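Local coordinates for protein Cj0977 (Campylobacter jejuni, PDB 3BNV) that is of unknown biochemical function but serves as a sigma28-regulated, nonflagellar virulence factor built on a hot-dog fold, at residues A[19-24]-A[40-45]; A[25-30]-A[78-83]; A[48-53]-A[103-108]; A[122-127]-A[136-141]. One frame throughout, in Å; residues are numbered along the deposited sequence.

Contact 1 (A[19-24]-A[40-45])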
loop_
_atom_site.group_PDB
_atom_site.type_symbol
_atom_site.label_atom_id
_atom_site.label_comp_id
_atom_site.label_asym_id
_atom_site.label_seq_id
_atom_site.Cartn_x
_atom_site.Cartn_y
_atom_site.Cartn_z
ATOM N N SER A 19 -15.639 16.985 -8.671
ATOM C CA SER A 19 -14.967 18.273 -8.741
ATOM C C SER A 19 -15.102 19.051 -7.421
ATOM O O SER A 19 -14.259 19.884 -7.082
ATOM C CB SER A 19 -15.522 19.098 -9.893
ATOM O OG SER A 19 -15.136 18.548 -11.131
ATOM N N ARG A 20 -16.167 18.765 -6.677
ATOM C CA ARG A 20 -16.396 19.404 -5.387
ATOM C C ARG A 20 -15.353 18.998 -4.346
ATOM O O ARG A 20 -14.829 19.853 -3.628
ATOM C CB ARG A 20 -17.812 19.105 -4.885
ATOM C CG ARG A 20 -18.279 20.021 -3.785
ATOM C CD ARG A 20 -19.786 19.990 -3.613
ATOM N NE ARG A 20 -20.521 20.558 -4.739
ATOM C CZ ARG A 20 -20.725 21.862 -4.940
ATOM N NH1 ARG A 20 -20.226 22.770 -4.105
ATOM N NH2 ARG A 20 -21.430 22.264 -5.993
ATOM N N VAL A 21 -15.068 17.698 -4.252
ATOM C CA VAL A 21 -13.973 17.239 -3.421
ATOM C C VAL A 21 -12.640 17.806 -3.899
ATOM O O VAL A 21 -11.915 18.390 -3.111
ATOM C CB VAL A 21 -13.863 15.698 -3.348
ATOM C CG1 VAL A 21 -15.047 15.074 -2.585
ATOM C CG2 VAL A 21 -13.731 15.111 -4.748
ATOM N N ARG A 22 -12.315 17.647 -5.179
ATOM C CA ARG A 22 -11.028 18.144 -5.688
ATOM C C ARG A 22 -10.772 19.542 -5.155
ATOM O O ARG A 22 -9.675 19.846 -4.673
ATOM C CB ARG A 22 -10.977 18.173 -7.220
ATOM C CG ARG A 22 -10.410 16.942 -7.908
ATOM C CD ARG A 22 -10.184 17.220 -9.398
ATOM N NE ARG A 22 -10.192 15.994 -10.202
ATOM C CZ ARG A 22 -10.538 15.931 -11.494
ATOM N NH1 ARG A 22 -10.917 17.022 -12.159
ATOM N NH2 ARG A 22 -10.516 14.760 -12.128
ATOM N N ALA A 23 -11.796 20.385 -5.218
ATOM C CA ALA A 23 -11.690 21.759 -4.713
ATOM C C ALA A 23 -11.491 21.847 -3.202
ATOM O O ALA A 23 -11.086 22.877 -2.712
ATOM C CB ALA A 23 -12.901 22.578 -5.130
ATOM N N GLU A 24 -11.772 20.770 -2.473
ATOM C CA GLU A 24 -11.637 20.768 -1.008
ATOM C C GLU A 24 -10.437 19.976 -0.490
ATOM O O GLU A 24 -10.008 20.173 0.639
ATOM C CB GLU A 24 -12.896 20.197 -0.342
ATOM C CG GLU A 24 -14.018 21.193 -0.092
ATOM C CD GLU A 24 -15.392 20.517 -0.075
ATOM O OE1 GLU A 24 -15.660 19.742 0.867
ATOM O OE2 GLU A 24 -16.201 20.756 -1.003
ATOM N N ILE A 40 -14.575 10.665 -3.366
ATOM C CA ILE A 40 -15.883 10.731 -4.006
ATOM C C ILE A 40 -16.839 11.504 -3.082
ATOM O O ILE A 40 -17.901 11.961 -3.488
ATOM C CB ILE A 40 -16.331 9.244 -4.220
ATOM C CG1 ILE A 40 -17.217 9.040 -5.393
ATOM C CG2 ILE A 40 -17.127 8.699 -3.071
ATOM C CD1 ILE A 40 -18.044 7.787 -5.142
ATOM N N GLU A 41 -16.430 11.639 -1.826
ATOM C CA GLU A 41 -17.175 12.394 -0.836
ATOM C C GLU A 41 -16.302 12.648 0.386
ATOM O O GLU A 41 -15.490 11.795 0.788
ATOM C CB GLU A 41 -18.449 11.660 -0.444
ATOM C CG GLU A 41 -19.108 12.216 0.778
ATOM C CD GLU A 41 -20.518 11.689 0.980
ATOM O OE1 GLU A 41 -21.225 12.286 1.833
ATOM O OE2 GLU A 41 -20.922 10.703 0.294
ATOM N N ILE A 42 -16.432 13.844 0.952
ATOM C CA ILE A 42 -15.725 14.148 2.192
ATOM C C ILE A 42 -16.550 15.035 3.082
ATOM O O ILE A 42 -17.469 15.680 2.637
ATOM C CB ILE A 42 -14.336 14.783 2.006
ATOM C CG1 ILE A 42 -14.448 16.270 1.745
ATOM C CG2 ILE A 42 -13.574 14.124 0.888
ATOM C CD1 ILE A 42 -13.084 16.925 1.783
ATOM N N ASP A 43 -16.214 15.027 4.355
ATOM C CA ASP A 43 -16.932 15.765 5.373
ATOM C C ASP A 43 -16.021 15.732 6.592
ATOM O O ASP A 43 -14.962 15.074 6.592
ATOM C CB ASP A 43 -18.253 15.047 5.693
ATOM C CG ASP A 43 -19.396 16.004 6.109
ATOM O OD1 ASP A 43 -20.558 15.536 6.117
ATOM O OD2 ASP A 43 -19.166 17.208 6.419
ATOM N N LYS A 44 -16.433 16.419 7.644
ATOM C CA LYS A 44 -15.705 16.360 8.899
ATOM C C LYS A 44 -15.502 14.899 9.333
ATOM O O LYS A 44 -16.485 14.165 9.529
ATOM C CB LYS A 44 -16.495 17.104 9.969
ATOM C CG LYS A 44 -15.832 17.105 11.312
ATOM C CD LYS A 44 -14.519 17.832 11.244
ATOM C CE LYS A 44 -14.220 18.540 12.554
ATOM N NZ LYS A 44 -13.622 17.611 13.553
ATOM N N ASN A 45 -14.246 14.473 9.478
ATOM C CA ASN A 45 -13.964 13.141 10.023
ATOM C C ASN A 45 -14.438 12.012 9.140
ATOM O O ASN A 45 -14.630 10.888 9.611
ATOM C CB ASN A 45 -14.582 12.962 11.415
ATOM C CG ASN A 45 -13.731 13.591 12.523
ATOM O OD1 ASN A 45 -12.511 13.736 12.384
ATOM N ND2 ASN A 45 -14.374 13.964 13.619
#
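Val21 and Glu41 bring the two backbones nearest, their CA atoms 6.4 Å apart, where the last part of helix 15-22 passes the edge strand 38-43 of the hot-dog sheet. The strand is irregular at this point. Ile40 and Glu41 both face Lys48 on the neighbouring strand 46-52, which makes a classic beta bulge, and at both residues the side chain leaves the backbone away from the helix. Val21 therefore meets main chain rather than side chain here: its CG1 rests 3.8 Å from Glu41 N. Only with Ile42, past the bulge, does a side chain start out toward the helical segment. The same Val21 methyl then touches it, CG1 lying 3.9 Å from Ile42 CG2. Ile42 divides its two branches between two partners. With chi1 at 81°, CG1 stands between the backbone N and the carbonyl carbon and leads CD1 to the side chain of Glu24, while CG2 stays beside the N and is left for Val21. Glu24 and Ile42 run antiparallel alongside one another, a van der Waals contact in which both the stem and the carboxylate of Glu24 take part. Along the Glu24 side chain, CB lies 3.9 Å from Ile42 CD1, and OE1 comes within 3.8 Å of Ile42 CG1.

Contact 2 (A[25-30]-A[78-83]); sequences LLTCPE and AQASIN
The C-terminal end of the long helix 67-82, the central helix of the hot-dog fold, is tied at Asn83 to Leu26 in the loop that follows helix 15-22. Asn83 is the first residue to leave helical geometry, with a positive phi of 56°, and Gln79 O accepts from the backbone N atoms of both Ile82 and Asn83 as the helix closes. The Asn83 side chain then reaches into the loop. Its OD1 takes the backbone N-H of Leu26 at 2.7 Å, the donor lying in the carbonyl plane on a lone pair and the N-H pointing almost straight at it (175°). Because ND2 donates to Glu24 O, the amide bridges the main chain at Glu24 and Leu26, which fixes its flip as well as its position. Leu26 CB also touches OD1. One helical turn back, the side chains of Thr27 and Gln79 are set nearly perpendicular: Thr27 OG1 lies 3.6 Å from Gln79 CB, and Thr27 CG2 lies 4.0 Å from Ala80 CA. The Gln79 amide has its own partners, OE1 being bound by Ser87 and NE2 weakly by Asn75. Phe66 of the second subunit packs on both Cys28 and Gln79, so this joint borders the dimer interface. Cys28 turns its sulfur back beside its own backbone N (chi1 -53°), where SG stands 3.4 Å from Gln79 NE2.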
loop_
_atom_site.group_PDB
_atom_site.type_symbol
_atom_site.label_atom_id
_atom_site.label_comp_id
_atom_site.label_asym_id
_atom_site.label_seq_id
_atom_site.Cartn_x
_atom_site.Cartn_y
_atom_site.Cartn_z
ATOM N N LEU A 25 -9.921 19.054 -1.294
ATOM C CA LEU A 25 -8.895 18.141 -0.818
ATOM C C LEU A 25 -7.556 18.858 -0.669
ATOM O O LEU A 25 -7.014 19.388 -1.635
ATOM C CB LEU A 25 -8.773 16.950 -1.772
ATOM C CG LEU A 25 -8.809 15.545 -1.181
ATOM C CD1 LEU A 25 -7.708 15.410 -0.205
ATOM C CD2 LEU A 25 -10.113 15.341 -0.457
ATOM N N LEU A 26 -7.032 18.878 0.552
ATOM C CA LEU A 26 -5.732 19.490 0.828
ATOM C C LEU A 26 -4.633 18.436 0.878
ATOM O O LEU A 26 -3.456 18.753 0.714
ATOM C CB LEU A 26 -5.757 20.288 2.144
ATOM C CG LEU A 26 -6.523 21.620 2.207
ATOM C CD1 LEU A 26 -6.760 22.096 3.636
ATOM C CD2 LEU A 26 -5.796 22.692 1.421
ATOM N N THR A 27 -5.024 17.185 1.101
ATOM C CA THR A 27 -4.068 16.104 1.321
ATOM C C THR A 27 -3.645 15.428 0.030
ATOM O O THR A 27 -4.436 15.281 -0.878
ATOM C CB THR A 27 -4.659 15.026 2.267
ATOM O OG1 THR A 27 -3.638 14.105 2.678
ATOM C CG2 THR A 27 -5.742 14.263 1.576
ATOM N N CYS A 28 -2.395 15.004 -0.053
ATOM C CA CYS A 28 -1.924 14.249 -1.220
ATOM C C CYS A 28 -2.321 14.870 -2.563
ATOM O O CYS A 28 -2.842 14.185 -3.444
ATOM C CB CYS A 28 -2.402 12.794 -1.132
ATOM S SG CYS A 28 -1.954 11.991 0.451
ATOM N N PRO A 29 -2.037 16.164 -2.741
ATOM C CA PRO A 29 -2.536 16.850 -3.930
ATOM C C PRO A 29 -2.000 16.234 -5.211
ATOM O O PRO A 29 -2.588 16.416 -6.290
ATOM C CB PRO A 29 -1.981 18.271 -3.775
ATOM C CG PRO A 29 -0.858 18.146 -2.781
ATOM C CD PRO A 29 -1.211 17.028 -1.880
ATOM N N GLU A 30 -0.891 15.510 -5.099
ATOM C CA GLU A 30 -0.146 15.125 -6.286
ATOM C C GLU A 30 -0.233 13.638 -6.536
ATOM O O GLU A 30 0.386 13.122 -7.453
ATOM C CB GLU A 30 1.305 15.550 -6.098
ATOM C CG GLU A 30 2.049 15.680 -7.370
ATOM C CD GLU A 30 1.736 16.973 -8.087
ATOM O OE1 GLU A 30 0.654 17.554 -7.841
ATOM O OE2 GLU A 30 2.582 17.405 -8.895
ATOM N N ALA A 78 -8.198 7.335 4.161
ATOM C CA ALA A 78 -7.935 7.698 5.563
ATOM C C ALA A 78 -7.441 9.131 5.674
ATOM O O ALA A 78 -7.929 9.912 6.490
ATOM C CB ALA A 78 -6.903 6.782 6.191
ATOM N N GLN A 79 -6.444 9.484 4.874
ATOM C CA GLN A 79 -5.953 10.843 4.931
ATOM C C GLN A 79 -7.010 11.826 4.486
ATOM O O GLN A 79 -7.105 12.901 5.038
ATOM C CB GLN A 79 -4.687 11.022 4.113
ATOM C CG GLN A 79 -3.506 10.218 4.625
ATOM C CD GLN A 79 -2.207 10.778 4.127
ATOM O OE1 GLN A 79 -1.809 11.860 4.532
ATOM N NE2 GLN A 79 -1.547 10.070 3.229
ATOM N N ALA A 80 -7.845 11.463 3.516
ATOM C CA ALA A 80 -8.882 12.393 3.093
ATOM C C ALA A 80 -9.903 12.668 4.197
ATOM O O ALA A 80 -10.506 13.734 4.229
ATOM C CB ALA A 80 -9.552 11.903 1.879
ATOM N N SER A 81 -10.084 11.718 5.104
ATOM C CA SER A 81 -11.041 11.870 6.195
ATOM C C SER A 81 -10.606 12.922 7.200
ATOM O O SER A 81 -11.420 13.436 7.936
ATOM C CB SER A 81 -11.237 10.548 6.929
ATOM O OG SER A 81 -10.092 10.234 7.696
ATOM N N ILE A 82 -9.309 13.205 7.252
ATOM C CA ILE A 82 -8.764 14.239 8.120
ATOM C C ILE A 82 -8.552 15.524 7.332
ATOM O O ILE A 82 -8.756 16.612 7.837
ATOM C CB ILE A 82 -7.390 13.806 8.647
ATOM C CG1 ILE A 82 -7.553 12.514 9.436
ATOM C CG2 ILE A 82 -6.744 14.938 9.493
ATOM C CD1 ILE A 82 -8.793 12.536 10.303
ATOM N N ASN A 83 -8.111 15.383 6.088
ATOM C CA ASN A 83 -7.966 16.509 5.163
ATOM C C ASN A 83 -7.085 17.661 5.645
ATOM O O ASN A 83 -7.461 18.825 5.552
ATOM C CB ASN A 83 -9.323 17.085 4.743
ATOM C CG ASN A 83 -9.218 17.908 3.473
ATOM O OD1 ASN A 83 -8.286 17.730 2.698
ATOM N ND2 ASN A 83 -10.167 18.793 3.249
#

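Contact 3 (A[48-53]-A[103-108]); sequences KSILIT and GDVLEL
Ser49 and Leu108 exchange two backbone hydrogen bonds, as do Leu51 and Leu106, where Leu106 N donates to Leu51 O at 2.8 Å. The non-hydrogen-bonded pair Ile50 and Glu107 lies between them, and Ile52 with Val105 follows beyond Leu51 and Leu106. The ladder ends at Thr53, whose backbone N and OG1 both donate to Asp104 O. That carbonyl is gripped twice, the backbone N approaching at a C=O...N angle of 171° and the hydroxyl, 3.0 Å away, on a lone pair. Thr53 OG1 also accepts from Gly103 N at 2.8 Å, so one hydroxyl clasps the turn leading into the strand. On the face with Ser49 and the leucines, Leu51 CB meets Leu106 CB at 4.1 Å, and Leu108 bends CD1 over Ser49 OG. On the other face, Ile50 CD1 lies 4.2 Å from Val105 CG2. A second shell positions these groups: Asp104 OD2 accepts from Lys101 N, Tyr12 lies against Val105 and Glu107, and helix 67-82 presses Ile70, Ala73 and Val77 onto Leu106, Leu108 and Ser49. These are two strands of the antiparallel sheet that packs on the long helix 67-82, as in the hot-dog fold.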
loop_
_atom_site.group_PDB
_atom_site.type_symbol
_atom_site.label_atom_id
_atom_site.label_comp_id
_atom_site.label_asym_id
_atom_site.label_seq_id
_atom_site.Cartn_x
_atom_site.Cartn_y
_atom_site.Cartn_z
ATOM N N LYS A 48 -15.192 9.120 1.494
ATOM C CA LYS A 48 -15.607 7.953 0.710
ATOM C C LYS A 48 -14.804 7.907 -0.585
ATOM O O LYS A 48 -14.611 8.936 -1.229
ATOM C CB LYS A 48 -17.091 8.056 0.386
ATOM C CG LYS A 48 -17.805 6.722 0.227
ATOM C CD LYS A 48 -19.287 6.908 -0.175
ATOM C CE LYS A 48 -20.082 5.576 -0.110
ATOM N NZ LYS A 48 -21.580 5.741 0.141
ATOM N N SER A 49 -14.304 6.741 -0.967
ATOM C CA SER A 49 -13.523 6.675 -2.209
ATOM C C SER A 49 -13.830 5.449 -3.036
ATOM O O SER A 49 -14.506 4.534 -2.579
ATOM C CB SER A 49 -12.023 6.783 -1.927
ATOM O OG SER A 49 -11.486 5.556 -1.488
ATOM N N ILE A 50 -13.375 5.442 -4.271
ATOM C CA ILE A 50 -13.530 4.243 -5.057
ATOM C C ILE A 50 -12.252 3.925 -5.795
ATOM O O ILE A 50 -11.559 4.817 -6.245
ATOM C CB ILE A 50 -14.783 4.246 -5.999
ATOM C CG1 ILE A 50 -14.467 4.920 -7.302
ATOM C CG2 ILE A 50 -16.059 4.770 -5.326
ATOM C CD1 ILE A 50 -14.054 3.891 -8.312
ATOM N N LEU A 51 -11.929 2.643 -5.864
ATOM C CA LEU A 51 -10.761 2.181 -6.589
ATOM C C LEU A 51 -11.237 1.280 -7.702
ATOM O O LEU A 51 -11.829 0.233 -7.442
ATOM C CB LEU A 51 -9.833 1.395 -5.673
ATOM C CG LEU A 51 -8.539 0.831 -6.253
ATOM C CD1 LEU A 51 -7.556 1.952 -6.453
ATOM C CD2 LEU A 51 -7.906 -0.225 -5.346
ATOM N N ILE A 52 -11.027 1.697 -8.949
ATOM C CA ILE A 52 -11.278 0.773 -10.039
ATOM C C ILE A 52 -9.977 0.048 -10.364
ATOM O O ILE A 52 -8.950 0.673 -10.653
ATOM C CB ILE A 52 -12.000 1.406 -11.268
ATOM C CG1 ILE A 52 -11.024 2.049 -12.221
ATOM C CG2 ILE A 52 -12.994 2.425 -10.813
ATOM C CD1 ILE A 52 -11.497 3.454 -12.725
ATOM N N THR A 53 -10.017 -1.270 -10.268
ATOM C CA THR A 53 -8.813 -2.058 -10.458
ATOM C C THR A 53 -8.388 -2.028 -11.924
ATOM O O THR A 53 -9.227 -2.041 -12.813
ATOM C CB THR A 53 -9.002 -3.511 -9.995
ATOM O OG1 THR A 53 -9.980 -4.157 -10.815
ATOM C CG2 THR A 53 -9.458 -3.532 -8.574
ATOM N N GLY A 103 -11.107 -5.948 -12.721
ATOM C CA GLY A 103 -12.486 -5.652 -13.097
ATOM C C GLY A 103 -13.354 -5.242 -11.911
ATOM O O GLY A 103 -14.398 -4.616 -12.071
ATOM N N ASP A 104 -12.943 -5.620 -10.711
ATOM C CA ASP A 104 -13.681 -5.227 -9.519
ATOM C C ASP A 104 -13.524 -3.737 -9.271
ATOM O O ASP A 104 -12.467 -3.167 -9.545
ATOM C CB ASP A 104 -13.179 -5.983 -8.277
ATOM C CG ASP A 104 -13.773 -7.374 -8.170
ATOM O OD1 ASP A 104 -14.799 -7.630 -8.833
ATOM O OD2 ASP A 104 -13.227 -8.203 -7.410
ATOM N N VAL A 105 -14.566 -3.101 -8.748
ATOM C CA VAL A 105 -14.359 -1.803 -8.164
ATOM C C VAL A 105 -14.585 -1.834 -6.657
ATOM O O VAL A 105 -15.590 -2.309 -6.165
ATOM C CB VAL A 105 -15.123 -0.656 -8.895
ATOM C CG1 VAL A 105 -15.914 -1.181 -10.023
ATOM C CG2 VAL A 105 -15.966 0.163 -7.928
ATOM N N LEU A 106 -13.601 -1.340 -5.933
ATOM C CA LEU A 106 -13.639 -1.316 -4.497
ATOM C C LEU A 106 -14.238 -0.002 -4.014
ATOM O O LEU A 106 -13.901 1.084 -4.512
ATOM C CB LEU A 106 -12.223 -1.449 -3.986
ATOM C CG LEU A 106 -11.969 -1.408 -2.488
ATOM C CD1 LEU A 106 -12.492 -2.679 -1.838
ATOM C CD2 LEU A 106 -10.477 -1.281 -2.295
ATOM N N GLU A 107 -15.143 -0.103 -3.049
ATOM C CA GLU A 107 -15.768 1.069 -2.458
ATOM C C GLU A 107 -15.273 1.233 -1.000
ATOM O O GLU A 107 -15.524 0.388 -0.157
ATOM C CB GLU A 107 -17.283 0.917 -2.543
ATOM C CG GLU A 107 -17.762 0.807 -3.958
ATOM C CD GLU A 107 -19.296 0.672 -4.096
ATOM O OE1 GLU A 107 -19.742 -0.403 -4.631
ATOM O OE2 GLU A 107 -20.027 1.645 -3.672
ATOM N N LEU A 108 -14.543 2.308 -0.714
ATOM C CA LEU A 108 -13.997 2.506 0.626
ATOM C C LEU A 108 -14.720 3.616 1.405
ATOM O O LEU A 108 -15.096 4.629 0.840
ATOM C CB LEU A 108 -12.495 2.790 0.555
ATOM C CG LEU A 108 -11.667 1.806 -0.276
ATOM C CD1 LEU A 108 -11.637 2.127 -1.774
ATOM C CD2 LEU A 108 -10.242 1.717 0.237
#

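Contact 4 (A[122-127]-A[136-141]); sequences DVKVVG and EGTIQV
Lys124 reaches across to strand 132-143 and runs over Gly137, between Glu136 and Thr138. From CB the chain leaves the sheet on the face shared with Asp122, Thr138 and Gln140, then bends at chi2 (-56°), which lays CD 3.6 Å from Gly137 O. CE follows at 3.7 Å from Glu136 OE2. A second bend, at chi4 of Lys124, turns NZ to lie 3.7 Å from Thr138 OG1. The amine stays 4.4 Å from Glu136 OE2, beyond salt-bridge distance, so any attraction is probably loose; Glu136 OE1 is held instead by Tyr97 and Lys133. Farther along this face, Asp122 and Gln140 extend next to each other in the same direction with their carboxylate and amide planes 27° apart, and Gln140 NE2 makes a weak hydrogen bond to Asp122 OD1 at 3.5 Å. The opposite face is apolar. There Val123 CG2 meets Val141 CG2 at 3.9 Å, Val125 CG2 approaches Ile139 CD1, and Ala74, Val77, Ala78 and Ser81 of helix 67-82 pack against Val123 and Val125. The backbone beneath is regular: Val123 with Ile139 and Val125 with Gly137 each exchange two hydrogen bonds, that from Val125 N to Gly137 O being 2.7 Å long. Strands 120-129 and 132-143, antiparallel neighbours joined by a short turn, form a beta hairpin with one largely polar face and one turned to the helix of the hot-dog fold.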
loop_
_atom_site.group_PDB
_atom_site.type_symbol
_atom_site.label_atom_id
_atom_site.label_comp_id
_atom_site.label_asym_id
_atom_site.label_seq_id
_atom_site.Cartn_x
_atom_site.Cartn_y
_atom_site.Cartn_z
ATOM N N ASP A 122 -6.854 8.321 14.775
ATOM C CA ASP A 122 -7.117 6.928 14.351
ATOM C C ASP A 122 -8.281 6.918 13.363
ATOM O O ASP A 122 -9.322 7.498 13.618
ATOM C CB ASP A 122 -7.444 6.040 15.574
ATOM C CG ASP A 122 -6.335 6.062 16.633
ATOM O OD1 ASP A 122 -5.157 6.269 16.261
ATOM O OD2 ASP A 122 -6.629 5.878 17.843
ATOM N N VAL A 123 -8.105 6.252 12.240
ATOM C CA VAL A 123 -9.129 6.230 11.206
ATOM C C VAL A 123 -9.537 4.803 10.871
ATOM O O VAL A 123 -8.696 3.947 10.606
ATOM C CB VAL A 123 -8.611 6.923 9.941
ATOM C CG1 VAL A 123 -9.664 6.860 8.813
ATOM C CG2 VAL A 123 -8.215 8.360 10.258
ATOM N N LYS A 124 -10.837 4.549 10.895
ATOM C CA LYS A 124 -11.362 3.220 10.616
ATOM C C LYS A 124 -11.736 3.195 9.125
ATOM O O LYS A 124 -12.499 4.046 8.654
ATOM C CB LYS A 124 -12.563 2.968 11.536
ATOM C CG LYS A 124 -12.601 1.614 12.184
ATOM C CD LYS A 124 -12.545 0.500 11.097
ATOM C CE LYS A 124 -12.658 -0.937 11.685
ATOM N NZ LYS A 124 -11.319 -1.540 12.024
ATOM N N VAL A 125 -11.143 2.279 8.369
ATOM C CA VAL A 125 -11.435 2.160 6.944
ATOM C C VAL A 125 -12.044 0.788 6.632
ATOM O O VAL A 125 -11.629 -0.231 7.196
ATOM C CB VAL A 125 -10.171 2.303 6.087
ATOM C CG1 VAL A 125 -10.539 2.475 4.620
ATOM C CG2 VAL A 125 -9.306 3.473 6.570
ATOM N N VAL A 126 -13.007 0.764 5.723
ATOM C CA VAL A 126 -13.706 -0.458 5.390
ATOM C C VAL A 126 -13.839 -0.471 3.872
ATOM O O VAL A 126 -14.087 0.573 3.280
ATOM C CB VAL A 126 -15.102 -0.465 6.031
ATOM C CG1 VAL A 126 -16.117 0.008 5.052
ATOM C CG2 VAL A 126 -15.469 -1.817 6.466
ATOM N N GLY A 127 -13.637 -1.628 3.233
ATOM C CA GLY A 127 -13.749 -1.719 1.769
ATOM C C GLY A 127 -14.741 -2.789 1.306
ATOM O O GLY A 127 -14.785 -3.895 1.852
ATOM N N GLU A 136 -10.743 -4.352 5.924
ATOM C CA GLU A 136 -11.058 -3.621 7.148
ATOM C C GLU A 136 -9.720 -3.206 7.787
ATOM O O GLU A 136 -8.783 -4.005 7.856
ATOM C CB GLU A 136 -11.893 -4.524 8.065
ATOM C CG GLU A 136 -12.561 -3.843 9.233
ATOM C CD GLU A 136 -13.902 -4.482 9.634
ATOM O OE1 GLU A 136 -14.222 -5.628 9.221
ATOM O OE2 GLU A 136 -14.649 -3.816 10.377
ATOM N N GLY A 137 -9.616 -1.958 8.214
ATOM C CA GLY A 137 -8.367 -1.512 8.793
ATOM C C GLY A 137 -8.405 -0.241 9.619
ATOM O O GLY A 137 -9.298 0.595 9.475
ATOM N N THR A 138 -7.420 -0.105 10.494
ATOM C CA THR A 138 -7.238 1.124 11.237
ATOM C C THR A 138 -5.941 1.773 10.811
ATOM O O THR A 138 -4.882 1.133 10.813
ATOM C CB THR A 138 -7.110 0.878 12.731
ATOM O OG1 THR A 138 -8.286 0.228 13.230
ATOM C CG2 THR A 138 -6.974 2.199 13.417
ATOM N N ILE A 139 -6.006 3.059 10.498
ATOM C CA ILE A 139 -4.820 3.775 10.056
ATOM C C ILE A 139 -4.566 5.004 10.914
ATOM O O ILE A 139 -5.467 5.786 11.172
ATOM C CB ILE A 139 -4.974 4.160 8.590
ATOM C CG1 ILE A 139 -4.972 2.886 7.742
ATOM C CG2 ILE A 139 -3.873 5.059 8.164
ATOM C CD1 ILE A 139 -4.985 3.166 6.284
ATOM N N GLN A 140 -3.337 5.173 11.364
ATOM C CA GLN A 140 -3.013 6.286 12.230
ATOM C C GLN A 140 -2.409 7.424 11.415
ATOM O O GLN A 140 -1.359 7.273 10.834
ATOM C CB GLN A 140 -2.059 5.823 13.328
ATOM C CG GLN A 140 -2.662 4.870 14.360
ATOM C CD GLN A 140 -1.664 4.541 15.480
ATOM O OE1 GLN A 140 -0.511 4.159 15.207
ATOM N NE2 GLN A 140 -2.094 4.705 16.748
ATOM N N VAL A 141 -3.109 8.556 11.372
ATOM C CA VAL A 141 -2.683 9.736 10.628
ATOM C C VAL A 141 -2.169 10.795 11.595
ATOM O O VAL A 141 -2.779 11.045 12.597
ATOM C CB VAL A 141 -3.852 10.385 9.858
ATOM C CG1 VAL A 141 -3.334 11.520 8.987
ATOM C CG2 VAL A 141 -4.635 9.362 9.013
#

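In the fold
Three of the four contacts belong to one antiparallel sheet ordered 38-43, 46-52, 105-112, 120-129, 132-143, 87-96. Contact 1 reaches its edge strand, contact 3 joins the second and third strands, and contact 4 joins the fourth and fifth; the centres of contacts 1 and 4 are about 18 Å apart. Contact 2 instead fastens the end of helix 67-82. Its centre lies about 9 Å from that of contact 1, with which it alternates along the chain, and about 17 Å from that of contact 3, across the chain's centre. Contacts 1, 3 and 4 follow in series. Ala78 and Ser81 meet Val123, linking contacts 2 and 4, so sheet and helix form one hot-dog core.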